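Local coordinates for protein endonuclease NucS (Pyrococcus abyssi, PDB 2VLD) that cleaves single-stranded 3' and 5' ends of branched DNA, binds single-stranded DNA, forms a homodimer and interacts with PCNA, at residues Glu17-Ala22 / Gly27-Phe32; Ile55-Pro58 / Phe62-His65; Pro138-Glu143 / Arg228-Pro233; Glu174-Lys179 / Val185-Arg190; Arg190-Leu195 / Glu201-Ile206. The protein carries 2 engineered substitutions. All coordinates share one frame; numbering follows the deposited sequence.

In the fold
Starting from the N terminus, interaction 1 closes a short loop where helix 12-25 gives way to strand 28-40, and interaction 2 then closes the hairpin of strands 50-56 and 62-65. The two follow in series and touch in one antiparallel sheet of the N-terminal PH-like domain. Interaction 3 spans most of the C-terminal nuclease domain, bringing the loop after helix 127-136 against edge strand 226-229. Nested inside that long loop are interactions 4 and 5, which share Arg190 and fasten the two ends of a beta-alpha-beta unit: strand 170-175 onto helix 182-199, then the same helix onto strand 203-209. Centres of interactions 1 and 3 lie about 51 Å apart.

Interaction 1: Glu17-Ala22 / Gly27-Phe32; sequences ELLDLA and GVVTIF
Val29 offers both of its methyls to the helix, one to each of two neighbours a turn apart. Val29 CG2 meets Ala22 CB at 3.6 Å, while Val29 CG1 meets Leu19 CD2 at 3.9 Å. The first torsion sorts the branches: with chi1 at -168°, CG1 stands opposite the backbone nitrogen and CG2 opposite the carbonyl carbon, and the fork opens on the helix. Leu19 comes in at about a right angle to Val29, its CD2 touching CG1 and lying a little farther from CG2. Ala22 needs no reach, since its CB already points at the strand.

Residues 17-22 belong to helix 12-25, which lies against the sheet of the PH-like domain, and residues 28-32 open the long strand 28-40. Beyond the helix end the chain doubles back tightly. Gly27 N donates to Ala22 O at 2.9 Å, with an N-H...O angle of 151°. This bond brings the backbone of Gly27 close in beside Ala22.

Leu110 and Val112 of strand 106-113 extend the same apolar layer, touching Val29 and Ala22 respectively. Val28, Thr30 and Phe32 serve the dimer instead: all three pack on the second subunit, where the ring of Phe32 meets that of Phe113 with the planes nearly perpendicular.

Between these two segments the packing is methyl on methyl, and the one backbone bond joins the helix to the start of the strand; the chemistry is that of a hydrophobic layer with one backbone hydrogen bond at its end.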
# COMPACT_ATOMS: atom_id res chain seq x y z
N GLU A 17 7.90 17.75 13.19
CA GLU A 17 8.31 18.70 12.15
C GLU A 17 7.92 18.17 10.78
O GLU A 17 7.31 18.88 9.98
CB GLU A 17 9.82 18.96 12.20
CG GLU A 17 10.25 20.07 13.15
CD GLU A 17 11.73 20.42 13.03
OE1 GLU A 17 12.25 20.46 11.88
OE2 GLU A 17 12.37 20.66 14.09
N LEU A 18 8.24 16.91 10.55
CA LEU A 18 8.03 16.28 9.25
C LEU A 18 6.56 16.05 8.91
O LEU A 18 6.17 16.22 7.75
CB LEU A 18 8.84 14.98 9.17
CG LEU A 18 10.37 15.19 9.13
CD1 LEU A 18 11.11 13.89 9.37
CD2 LEU A 18 10.82 15.83 7.83
N LEU A 19 5.75 15.69 9.90
CA LEU A 19 4.32 15.52 9.68
C LEU A 19 3.67 16.85 9.31
O LEU A 19 2.92 16.92 8.33
CB LEU A 19 3.63 14.92 10.91
CG LEU A 19 4.05 13.54 11.43
CD1 LEU A 19 3.13 13.13 12.56
CD2 LEU A 19 4.07 12.47 10.35
N ASP A 20 3.98 17.89 10.08
CA ASP A 20 3.51 19.26 9.81
C ASP A 20 4.01 19.74 8.46
O ASP A 20 3.26 20.33 7.69
CB ASP A 20 3.98 20.24 10.91
CG ASP A 20 3.35 19.95 12.28
OD1 ASP A 20 2.73 18.88 12.46
OD2 ASP A 20 3.48 20.82 13.17
N LEU A 21 5.29 19.48 8.18
CA LEU A 21 5.87 19.81 6.89
C LEU A 21 5.00 19.18 5.81
O LEU A 21 4.61 19.85 4.84
CB LEU A 21 7.30 19.27 6.81
CG LEU A 21 8.37 20.02 6.02
CD1 LEU A 21 9.68 19.26 6.08
CD2 LEU A 21 7.97 20.25 4.56
N ALA A 22 4.67 17.91 6.00
CA ALA A 22 3.84 17.18 5.05
C ALA A 22 2.42 17.72 4.96
O ALA A 22 1.87 17.82 3.86
CB ALA A 22 3.84 15.70 5.37
N GLY A 27 2.13 16.64 1.27
CA GLY A 27 2.93 15.50 0.85
C GLY A 27 2.49 14.18 1.46
O GLY A 27 1.63 14.15 2.35
N VAL A 28 3.08 13.09 0.98
CA VAL A 28 2.83 11.75 1.50
C VAL A 28 3.95 11.40 2.48
O VAL A 28 5.13 11.55 2.15
CB VAL A 28 2.78 10.68 0.37
CG1 VAL A 28 2.58 9.27 0.94
CG2 VAL A 28 1.68 11.01 -0.62
N VAL A 29 3.55 10.96 3.68
CA VAL A 29 4.49 10.44 4.68
C VAL A 29 4.61 8.93 4.57
O VAL A 29 3.59 8.23 4.54
CB VAL A 29 4.05 10.79 6.13
CG1 VAL A 29 5.18 10.52 7.12
CG2 VAL A 29 3.60 12.25 6.22
N THR A 30 5.83 8.42 4.48
CA THR A 30 6.08 6.98 4.53
C THR A 30 7.11 6.70 5.62
O THR A 30 8.27 7.12 5.52
CB THR A 30 6.59 6.43 3.19
OG1 THR A 30 5.68 6.76 2.15
CG2 THR A 30 6.74 4.91 3.25
N ILE A 31 6.68 5.98 6.66
CA ILE A 31 7.56 5.64 7.75
C ILE A 31 7.92 4.16 7.67
O ILE A 31 7.06 3.30 7.46
CB ILE A 31 6.89 5.96 9.10
CG1 ILE A 31 6.64 7.46 9.22
CG2 ILE A 31 7.76 5.49 10.25
CD1 ILE A 31 5.42 7.83 10.09
N PHE A 32 9.21 3.87 7.81
CA PHE A 32 9.67 2.52 8.06
C PHE A 32 10.02 2.45 9.54
O PHE A 32 10.84 3.24 10.03
CB PHE A 32 10.89 2.23 7.20
CG PHE A 32 10.72 2.65 5.79
CD1 PHE A 32 10.74 4.00 5.45
CD2 PHE A 32 10.52 1.70 4.79
CE1 PHE A 32 10.57 4.40 4.13
CE2 PHE A 32 10.34 2.09 3.47
CZ PHE A 32 10.37 3.44 3.13

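Interaction 2: Ile55-Pro58 / Phe62-His65; sequences IIKP and FLIH
Ile55 and Leu63 form a hydrogen-bonded antiparallel pair in the beta hairpin made by strands 50-56 and 62-65, part of the sheet of the N-terminal PH-like domain. Ile55 N gives its hydrogen to Leu63 O at 2.9 Å and 165°. In return, Leu63 N gives to Ile55 O, also at 2.9 Å but more bent, at 146°. Ile55 O has a further neighbour: the CA-H of Phe62 approaches it, Phe62 CA standing 3.3 Å away.

The next pair, Ile56 with Phe62, is non-hydrogen-bonded, and its backbone groups look outward. Ile56 pairs with Val29 on strand 28-40, and Phe62 with Gln76 of strand 74-76, which extends the sheet from this hairpin in both directions. Two polar side-chain ends find carbonyls instead. Lys57 is buried, and its NZ bonds to the backbone oxygens of Lys69 and Gln66 of the second subunit, placing this ammonium group at the dimer interface, while His65 NE2 bonds to Arg70 O of its own chain.

The apolar contacts divide between the faces of the sheet. Leu63 CD1 comes up to Ile55 CB at 4.3 Å on one face. On the other, Ile56 and Phe62 run side by side in the same direction. Phe62 has its CG opposite the backbone nitrogen (chi1 -168°), which brings ring atoms CD2 and CE2 near Ile56: Ile56 CG1 lies 3.6 Å from Phe62 CE2, and Ile56 CD1 is 3.8 Å from that same ring carbon.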
# COMPACT_ATOMS: atom_id res chain seq x y z
N ILE A 55 1.91 4.45 5.55
CA ILE A 55 1.72 5.45 4.52
C ILE A 55 0.58 6.39 4.90
O ILE A 55 -0.53 5.94 5.18
CB ILE A 55 1.49 4.78 3.14
CG1 ILE A 55 2.74 4.00 2.73
CG2 ILE A 55 1.18 5.81 2.07
CD1 ILE A 55 2.57 3.11 1.51
N ILE A 56 0.86 7.68 4.94
CA ILE A 56 -0.14 8.66 5.33
C ILE A 56 -0.28 9.62 4.16
O ILE A 56 0.67 10.30 3.77
CB ILE A 56 0.27 9.44 6.61
CG1 ILE A 56 0.67 8.47 7.74
CG2 ILE A 56 -0.84 10.38 7.05
CD1 ILE A 56 1.38 9.13 8.92
N LYS A 57 -1.47 9.65 3.58
CA LYS A 57 -1.72 10.49 2.43
C LYS A 57 -2.43 11.75 2.85
O LYS A 57 -3.14 11.75 3.86
CB LYS A 57 -2.57 9.74 1.41
CG LYS A 57 -1.93 8.47 0.95
CD LYS A 57 -2.58 7.96 -0.29
CE LYS A 57 -1.87 6.69 -0.72
NZ LYS A 57 -2.63 6.00 -1.81
N PRO A 58 -2.24 12.83 2.07
CA PRO A 58 -2.80 14.16 2.35
C PRO A 58 -4.31 14.14 2.64
O PRO A 58 -4.78 14.90 3.49
CB PRO A 58 -2.51 14.92 1.06
CG PRO A 58 -1.28 14.29 0.56
CD PRO A 58 -1.45 12.84 0.83
N PHE A 62 -4.61 6.15 5.33
CA PHE A 62 -3.59 5.69 6.26
C PHE A 62 -3.47 4.18 6.04
O PHE A 62 -4.50 3.50 6.05
CB PHE A 62 -4.07 5.97 7.68
CG PHE A 62 -3.02 5.82 8.72
CD1 PHE A 62 -2.73 4.58 9.27
CD2 PHE A 62 -2.34 6.93 9.20
CE1 PHE A 62 -1.74 4.44 10.26
CE2 PHE A 62 -1.36 6.81 10.18
CZ PHE A 62 -1.05 5.56 10.71
N LEU A 63 -2.26 3.67 5.79
CA LEU A 63 -2.08 2.28 5.44
C LEU A 63 -0.92 1.70 6.21
O LEU A 63 0.12 2.36 6.35
CB LEU A 63 -1.77 2.11 3.94
CG LEU A 63 -2.59 2.93 2.96
CD1 LEU A 63 -1.98 2.85 1.58
CD2 LEU A 63 -3.95 2.35 2.95
N ILE A 64 -1.08 0.48 6.69
CA ILE A 64 -0.02 -0.17 7.42
C ILE A 64 0.32 -1.49 6.72
O ILE A 64 -0.52 -2.40 6.59
CB ILE A 64 -0.44 -0.41 8.88
CG1 ILE A 64 -0.68 0.92 9.60
CG2 ILE A 64 0.62 -1.21 9.64
CD1 ILE A 64 -1.24 0.72 11.00
N HIS A 65 1.56 -1.58 6.26
CA HIS A 65 1.98 -2.79 5.54
C HIS A 65 3.03 -3.48 6.34
O HIS A 65 3.93 -2.84 6.88
CB HIS A 65 2.55 -2.47 4.15
CG HIS A 65 1.52 -2.52 3.07
ND1 HIS A 65 0.85 -1.40 2.62
CD2 HIS A 65 1.03 -3.56 2.36
CE1 HIS A 65 -0.01 -1.74 1.68
NE2 HIS A 65 0.07 -3.05 1.52

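Interaction 3: Pro138-Glu143 / Arg228-Pro233; sequences PRVIEE and RKLEPP
Arg228 NE donates to Ile141 O at 2.7 Å, with an N-H...O angle of 145°. Seen from the arginine, the oxygen sits at the edge of the guanidinium, near its plane; seen from the peptide, NE stands above the carbonyl plane, 36° out of it. Val140 O is also close, 3.2 Å from Arg228 NE, but the angle is too poor for a second bond. Chi1 sets the arginine CG beside Val140 O, and the bend at chi2 (82°) turns CD and NE toward Ile141 O.

Apolar contact continues beside it. Leu230 reaches across with CD1, which lies 3.9 Å from Val140 CB, and the two side chains cross at about a right angle. The contact joins the loop after helix 127-136 to the end of strand 226-229, an outer strand of the mixed sheet in the PD-(D/E)xK-type nuclease domain. Ile141 offers its carbonyl to the Arg228 side chain but turns its own side chain the other way, onto Ile134 of the helix and onto Ile206 and Val208 of strand 203-209.

Within residues 138-143 the turn is held by Pro138 O, which accepts from Ile141 N at 3.0 Å and from Glu142 N at 3.1 Å. Glu142 OE1 forms a salt bridge with Arg204 of strand 203-209. Arg139 NH1 and Glu143 OE1 stand 3.1 Å apart as a charge pair alone, the oxygen lying over a face of the guanidinium.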
# COMPACT_ATOMS: atom_id res chain seq x y z
N PRO A 138 -9.31 -1.03 -44.49
CA PRO A 138 -7.99 -1.62 -44.26
C PRO A 138 -6.91 -0.99 -45.13
O PRO A 138 -5.72 -1.14 -44.85
CB PRO A 138 -8.19 -3.08 -44.68
CG PRO A 138 -9.63 -3.34 -44.49
CD PRO A 138 -10.34 -2.05 -44.76
N ARG A 139 -7.34 -0.29 -46.17
CA ARG A 139 -6.42 0.27 -47.15
C ARG A 139 -5.51 1.33 -46.52
O ARG A 139 -4.38 1.50 -46.98
CB ARG A 139 -7.20 0.79 -48.36
CG ARG A 139 -6.43 0.76 -49.68
CD ARG A 139 -7.28 1.34 -50.82
NE ARG A 139 -8.10 0.31 -51.48
CZ ARG A 139 -7.83 -0.23 -52.67
NH1 ARG A 139 -6.76 0.17 -53.35
NH2 ARG A 139 -8.63 -1.16 -53.17
N VAL A 140 -5.98 2.00 -45.47
CA VAL A 140 -5.15 2.97 -44.74
C VAL A 140 -3.86 2.33 -44.21
O VAL A 140 -2.85 3.00 -44.02
CB VAL A 140 -5.90 3.67 -43.59
CG1 VAL A 140 -7.14 4.37 -44.11
CG2 VAL A 140 -6.25 2.68 -42.48
N ILE A 141 -3.92 1.03 -43.98
CA ILE A 141 -2.75 0.28 -43.59
C ILE A 141 -2.03 -0.20 -44.85
O ILE A 141 -0.85 0.08 -45.06
CB ILE A 141 -3.14 -0.95 -42.72
CG1 ILE A 141 -3.97 -0.52 -41.48
CG2 ILE A 141 -1.90 -1.79 -42.35
CD1 ILE A 141 -3.36 0.53 -40.60
N GLU A 142 -2.76 -0.91 -45.71
CA GLU A 142 -2.18 -1.61 -46.84
C GLU A 142 -3.24 -2.12 -47.77
O GLU A 142 -4.38 -2.37 -47.37
CB GLU A 142 -1.43 -2.83 -46.36
CG GLU A 142 0.02 -2.82 -46.67
CD GLU A 142 0.67 -4.13 -46.32
OE1 GLU A 142 1.75 -4.08 -45.71
OE2 GLU A 142 0.12 -5.21 -46.64
N GLU A 143 -2.84 -2.31 -49.02
CA GLU A 143 -3.65 -2.98 -50.01
C GLU A 143 -3.82 -4.45 -49.61
O GLU A 143 -2.83 -5.18 -49.44
CB GLU A 143 -2.98 -2.81 -51.38
CG GLU A 143 -3.38 -3.79 -52.46
CD GLU A 143 -4.83 -3.66 -52.85
OE1 GLU A 143 -5.38 -2.53 -52.79
OE2 GLU A 143 -5.41 -4.70 -53.23
N ARG A 228 3.03 3.32 -39.97
CA ARG A 228 1.98 3.80 -40.83
C ARG A 228 1.36 5.02 -40.18
O ARG A 228 1.03 5.01 -39.00
CB ARG A 228 0.92 2.73 -41.03
CG ARG A 228 0.14 2.90 -42.32
CD ARG A 228 0.92 2.32 -43.50
NE ARG A 228 0.22 2.52 -44.77
CZ ARG A 228 0.42 3.56 -45.58
NH1 ARG A 228 1.29 4.50 -45.25
NH2 ARG A 228 -0.27 3.65 -46.71
N LYS A 229 1.21 6.07 -40.98
CA LYS A 229 0.73 7.34 -40.50
C LYS A 229 -0.80 7.37 -40.50
O LYS A 229 -1.43 7.10 -41.52
CB LYS A 229 1.28 8.47 -41.37
CG LYS A 229 1.17 9.85 -40.77
CD LYS A 229 1.33 10.90 -41.85
CE LYS A 229 1.08 12.28 -41.28
NZ LYS A 229 0.91 13.27 -42.38
N LEU A 230 -1.38 7.70 -39.34
CA LEU A 230 -2.83 7.82 -39.21
C LEU A 230 -3.25 8.71 -38.04
O LEU A 230 -2.71 8.59 -36.94
CB LEU A 230 -3.47 6.43 -39.06
CG LEU A 230 -4.97 6.31 -39.31
CD1 LEU A 230 -5.30 6.40 -40.80
CD2 LEU A 230 -5.49 5.01 -38.72
N GLU A 231 -4.21 9.60 -38.29
CA GLU A 231 -4.70 10.56 -37.29
C GLU A 231 -5.98 10.05 -36.64
O GLU A 231 -6.88 9.63 -37.36
CB GLU A 231 -5.02 11.90 -37.96
CG GLU A 231 -3.90 12.52 -38.77
CD GLU A 231 -2.98 13.41 -37.95
OE1 GLU A 231 -3.20 13.56 -36.73
OE2 GLU A 231 -2.03 13.96 -38.54
N PRO A 232 -6.07 10.09 -35.29
CA PRO A 232 -7.39 9.87 -34.70
C PRO A 232 -8.34 10.96 -35.24
O PRO A 232 -8.18 12.13 -34.89
CB PRO A 232 -7.15 9.98 -33.18
CG PRO A 232 -5.82 10.66 -33.03
CD PRO A 232 -5.03 10.33 -34.27
N PRO A 233 -9.28 10.58 -36.15
CA PRO A 233 -10.12 11.46 -37.02
C PRO A 233 -10.78 12.67 -36.32
O PRO A 233 -11.41 13.49 -37.01
CB PRO A 233 -11.22 10.49 -37.56
CG PRO A 233 -11.03 9.19 -36.76
CD PRO A 233 -9.59 9.15 -36.38

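Interaction 4: Glu174-Lys179 / Val185-Arg190; sequences ELKRRK and VSQMKR. Engineered in segment 185-190: Met188 (natural residue Leu).
Strand 170-175 and helix 182-199 are the first two elements of a beta-alpha-beta unit in the nuclease domain, and they meet where Glu174 points toward Gln187 and Met188. Two nitrogens grip the carboxylate oxygen Glu174 OE2. Gln187 NE2 donates from the helix at 2.9 Å, on the syn side of the oxygen, through a bent bond of 130°. Lys176, just past the end of the strand, brings NZ to 3.1 Å from Glu174 OE2, along the anti lone pair, and forms a salt bridge. The carboxylate and the amide are turned 77° against each other, and the two side chains cross nearly at a right angle.

Glu174 gets there by pointing CG away from its own backbone nitrogen (chi1 -176°) and then bending at chi2. Its CB meanwhile lies against the engineered Met188, a selenomethionine where the natural chain has leucine: Met188 SE is 3.8 Å from Glu174 CB, and the two side chains slide past each other in opposite directions. Replacing Glu174 with an alanine would probably strip Gln187 NE2 and Lys176 NZ of their shared acceptor and set the amide free to turn.

Nearby, Glu174 OE1 lies close to Asp160 OD2, and Lys44 of the second subunit forms a long, weak ion pair with Glu174 OE1. Glu174-Leu175-Lys176 matches the (D/E)xK signature, and with Asp160 on the neighbouring strand the arrangement is consistent with the active-site motif of PD-(D/E)xK nucleases.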
# COMPACT_ATOMS: atom_id res chain seq x y z
N GLU A 174 -0.04 -1.97 -33.54
CA GLU A 174 -0.03 -1.24 -32.29
C GLU A 174 -0.47 0.20 -32.58
O GLU A 174 0.21 0.92 -33.30
CB GLU A 174 1.38 -1.27 -31.69
CG GLU A 174 1.53 -0.61 -30.32
CD GLU A 174 0.83 -1.38 -29.20
OE1 GLU A 174 0.23 -2.44 -29.46
OE2 GLU A 174 0.88 -0.91 -28.04
N LEU A 175 -1.61 0.60 -32.03
CA LEU A 175 -2.16 1.94 -32.26
C LEU A 175 -1.90 2.89 -31.10
O LEU A 175 -2.32 2.65 -29.97
CB LEU A 175 -3.68 1.91 -32.51
CG LEU A 175 -4.36 0.72 -33.19
CD1 LEU A 175 -5.86 0.92 -33.16
CD2 LEU A 175 -3.87 0.54 -34.62
N LYS A 176 -1.20 3.97 -31.39
CA LYS A 176 -1.07 5.07 -30.45
C LYS A 176 -1.73 6.30 -31.09
O LYS A 176 -1.82 6.39 -32.31
CB LYS A 176 0.40 5.32 -30.09
CG LYS A 176 1.04 4.16 -29.30
CD LYS A 176 0.97 4.38 -27.77
CE LYS A 176 0.53 3.10 -27.02
NZ LYS A 176 1.49 1.94 -27.05
N ARG A 177 -2.22 7.21 -30.26
CA ARG A 177 -2.92 8.40 -30.77
C ARG A 177 -2.08 9.67 -30.67
O ARG A 177 -2.45 10.71 -31.21
CB ARG A 177 -4.26 8.59 -30.06
CG ARG A 177 -4.13 8.77 -28.57
CD ARG A 177 -5.29 9.55 -27.99
NE ARG A 177 -5.35 9.36 -26.54
CZ ARG A 177 -5.95 8.34 -25.95
NH1 ARG A 177 -6.55 7.39 -26.66
NH2 ARG A 177 -5.94 8.26 -24.62
N ARG A 178 -0.95 9.58 -29.96
CA ARG A 178 0.02 10.67 -29.87
C ARG A 178 1.29 10.27 -30.61
O ARG A 178 1.33 9.21 -31.24
CB ARG A 178 0.32 10.98 -28.39
CG ARG A 178 -0.86 11.57 -27.64
CD ARG A 178 -0.48 12.04 -26.23
NE ARG A 178 -1.51 12.91 -25.65
CZ ARG A 178 -2.48 12.52 -24.81
NH1 ARG A 178 -2.58 11.25 -24.43
NH2 ARG A 178 -3.35 13.41 -24.36
N LYS A 179 2.32 11.12 -30.55
CA LYS A 179 3.63 10.76 -31.07
C LYS A 179 4.06 9.43 -30.46
O LYS A 179 4.07 9.27 -29.24
CB LYS A 179 4.68 11.82 -30.72
CG LYS A 179 5.07 12.76 -31.85
CD LYS A 179 6.55 13.11 -31.75
CE LYS A 179 6.81 14.61 -31.89
NZ LYS A 179 6.45 15.16 -33.23
N VAL A 185 7.29 1.16 -29.50
CA VAL A 185 7.97 0.22 -30.39
C VAL A 185 8.35 -1.06 -29.64
O VAL A 185 8.12 -2.16 -30.15
CB VAL A 185 9.19 0.86 -31.11
CG1 VAL A 185 9.92 -0.16 -31.98
CG2 VAL A 185 8.73 2.03 -31.97
N SER A 186 8.92 -0.92 -28.45
CA SER A 186 9.29 -2.07 -27.61
C SER A 186 8.08 -2.91 -27.23
O SER A 186 8.16 -4.15 -27.18
CB SER A 186 9.97 -1.58 -26.32
OG SER A 186 11.04 -0.72 -26.62
N GLN A 187 6.98 -2.23 -26.94
CA GLN A 187 5.72 -2.90 -26.64
C GLN A 187 5.33 -3.76 -27.84
O GLN A 187 5.19 -4.98 -27.73
CB GLN A 187 4.63 -1.88 -26.23
CG GLN A 187 3.38 -2.53 -25.64
CD GLN A 187 2.51 -1.60 -24.75
OE1 GLN A 187 2.96 -1.14 -23.69
NE2 GLN A 187 1.26 -1.37 -25.16
N MSE A 188 5.24 -3.14 -29.02
CA MSE A 188 4.89 -3.87 -30.22
C MSE A 188 5.87 -5.01 -30.52
O MSE A 188 5.45 -6.11 -30.91
CB MSE A 188 4.80 -2.93 -31.41
CG MSE A 188 4.36 -3.66 -32.66
SE MSE A 188 4.03 -2.41 -34.11
CE MSE A 188 5.86 -1.92 -34.48
N LYS A 189 7.16 -4.73 -30.35
CA LYS A 189 8.19 -5.75 -30.54
C LYS A 189 7.87 -7.01 -29.75
O LYS A 189 7.90 -8.10 -30.30
CB LYS A 189 9.58 -5.22 -30.15
CG LYS A 189 10.68 -6.24 -30.34
CD LYS A 189 12.07 -5.68 -30.04
CE LYS A 189 13.11 -6.81 -29.86
NZ LYS A 189 13.12 -7.78 -31.00
N ARG A 190 7.56 -6.84 -28.47
CA ARG A 190 7.24 -7.96 -27.60
C ARG A 190 6.13 -8.82 -28.18
O ARG A 190 6.22 -10.05 -28.18
CB ARG A 190 6.86 -7.46 -26.21
CG ARG A 190 6.92 -8.53 -25.14
CD ARG A 190 6.69 -7.97 -23.76
NE ARG A 190 5.27 -7.85 -23.45
CZ ARG A 190 4.64 -6.70 -23.27
NH1 ARG A 190 5.29 -5.55 -23.35
NH2 ARG A 190 3.34 -6.70 -22.99

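Interaction 5: Arg190-Leu195 / Glu201-Ile206; sequences RYVDSL and ENVRGI
The flat units in touch between Val192 and Gly205 are peptide groups of the strand, with no ring or guanidinium among them. Val192 CG2 lies 3.6 Å from Gly205 CA and 4.0 Å from Gly205 N, and Arg204 O is slightly farther off. This is the second half of the beta-alpha-beta unit: helix 182-199 lies on strand 203-209, and the axes of segments 190-195 and 203-206 come within 8.3 Å, nearly antiparallel at 172°.

The two branches of Val192 have separate jobs. With chi1 at 171°, CG1 stands opposite the backbone nitrogen and is carried to Val203 CG1, 4.0 Å away, leaving CG2 for the glycine. A CB at Gly205 would point at the helix, toward the place that CG2 takes. With an alanine in place of Val192, both branches go, which is likely to open a gap over Gly205 and leave Val203 CG1 with one neighbour fewer.

The flat side chains face elsewhere. Tyr191 turns its ring end away from the strand, and its OH bonds to Glu40 of the second subunit; Arg204, on the far face of the sheet, carries its guanidinium to Glu142, Asp165 and Glu226. Leu195 adds the last piece one turn along the helix, also touching Val172 of strand 170-175. Leu195 CB lies 4.1 Å from Val203 CG1, and Leu195 O is 4.0 Å from Val203 CG2.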
# COMPACT_ATOMS: atom_id res chain seq x y z
N ARG A 190 7.56 -6.84 -28.47
CA ARG A 190 7.24 -7.96 -27.60
C ARG A 190 6.13 -8.82 -28.18
O ARG A 190 6.22 -10.05 -28.18
CB ARG A 190 6.86 -7.46 -26.21
CG ARG A 190 6.92 -8.53 -25.14
CD ARG A 190 6.69 -7.97 -23.76
NE ARG A 190 5.27 -7.85 -23.45
CZ ARG A 190 4.64 -6.70 -23.27
NH1 ARG A 190 5.29 -5.55 -23.35
NH2 ARG A 190 3.34 -6.70 -22.99
N TYR A 191 5.09 -8.17 -28.71
CA TYR A 191 3.95 -8.86 -29.31
C TYR A 191 4.40 -9.62 -30.53
O TYR A 191 4.05 -10.79 -30.69
CB TYR A 191 2.83 -7.89 -29.69
CG TYR A 191 2.35 -7.01 -28.56
CD1 TYR A 191 1.96 -5.69 -28.81
CD2 TYR A 191 2.27 -7.48 -27.25
CE1 TYR A 191 1.52 -4.88 -27.79
CE2 TYR A 191 1.83 -6.67 -26.21
CZ TYR A 191 1.45 -5.37 -26.49
OH TYR A 191 1.01 -4.55 -25.47
N VAL A 192 5.19 -8.96 -31.38
CA VAL A 192 5.68 -9.57 -32.61
C VAL A 192 6.54 -10.81 -32.31
O VAL A 192 6.28 -11.89 -32.84
CB VAL A 192 6.43 -8.54 -33.50
CG1 VAL A 192 7.12 -9.21 -34.67
CG2 VAL A 192 5.46 -7.48 -34.00
N ASP A 193 7.54 -10.65 -31.44
CA ASP A 193 8.41 -11.74 -31.03
C ASP A 193 7.63 -12.92 -30.47
O ASP A 193 7.89 -14.06 -30.84
CB ASP A 193 9.43 -11.26 -30.00
CG ASP A 193 10.50 -10.37 -30.61
OD1 ASP A 193 10.64 -10.35 -31.86
OD2 ASP A 193 11.21 -9.69 -29.84
N SER A 194 6.67 -12.64 -29.59
CA SER A 194 5.78 -13.66 -29.03
C SER A 194 5.10 -14.47 -30.14
O SER A 194 5.06 -15.69 -30.09
CB SER A 194 4.73 -12.99 -28.12
OG SER A 194 3.71 -13.89 -27.70
N LEU A 195 4.59 -13.77 -31.14
CA LEU A 195 3.92 -14.42 -32.25
C LEU A 195 4.91 -15.09 -33.20
O LEU A 195 4.59 -16.10 -33.82
CB LEU A 195 3.05 -13.42 -33.00
CG LEU A 195 1.83 -12.89 -32.25
CD1 LEU A 195 1.56 -11.51 -32.71
CD2 LEU A 195 0.60 -13.75 -32.44
N GLU A 201 8.75 -16.97 -38.68
CA GLU A 201 9.39 -15.67 -38.90
C GLU A 201 8.50 -14.67 -39.66
O GLU A 201 8.81 -13.48 -39.70
CB GLU A 201 10.73 -15.86 -39.62
CG GLU A 201 11.74 -14.72 -39.43
CD GLU A 201 12.41 -14.71 -38.06
OE1 GLU A 201 12.15 -15.63 -37.24
OE2 GLU A 201 13.19 -13.77 -37.79
N ASN A 202 7.40 -15.16 -40.24
CA ASN A 202 6.54 -14.30 -41.06
C ASN A 202 5.38 -13.65 -40.31
O ASN A 202 4.20 -13.98 -40.51
CB ASN A 202 6.05 -15.05 -42.30
CG ASN A 202 7.16 -15.29 -43.30
OD1 ASN A 202 8.19 -14.59 -43.32
ND2 ASN A 202 6.97 -16.29 -44.15
N VAL A 203 5.75 -12.72 -39.44
CA VAL A 203 4.82 -11.91 -38.66
C VAL A 203 5.31 -10.49 -38.80
O VAL A 203 6.49 -10.21 -38.58
CB VAL A 203 4.85 -12.31 -37.16
CG1 VAL A 203 4.15 -11.27 -36.29
CG2 VAL A 203 4.24 -13.68 -36.95
N ARG A 204 4.42 -9.58 -39.18
CA ARG A 204 4.80 -8.19 -39.34
C ARG A 204 4.27 -7.33 -38.21
O ARG A 204 3.20 -7.57 -37.67
CB ARG A 204 4.35 -7.65 -40.70
CG ARG A 204 4.98 -8.38 -41.86
CD ARG A 204 5.07 -7.52 -43.08
NE ARG A 204 3.81 -7.47 -43.78
CZ ARG A 204 3.18 -6.35 -44.11
NH1 ARG A 204 3.70 -5.17 -43.84
NH2 ARG A 204 2.02 -6.42 -44.75
N GLY A 205 5.06 -6.32 -37.84
CA GLY A 205 4.64 -5.37 -36.83
C GLY A 205 4.54 -3.99 -37.43
O GLY A 205 5.54 -3.42 -37.85
N ILE A 206 3.33 -3.46 -37.48
CA ILE A 206 3.12 -2.09 -37.95
C ILE A 206 2.64 -1.19 -36.82
O ILE A 206 1.59 -1.43 -36.22
CB ILE A 206 2.11 -2.02 -39.13
CG1 ILE A 206 2.56 -2.90 -40.30
CG2 ILE A 206 1.94 -0.56 -39.56
CD1 ILE A 206 1.49 -3.17 -41.36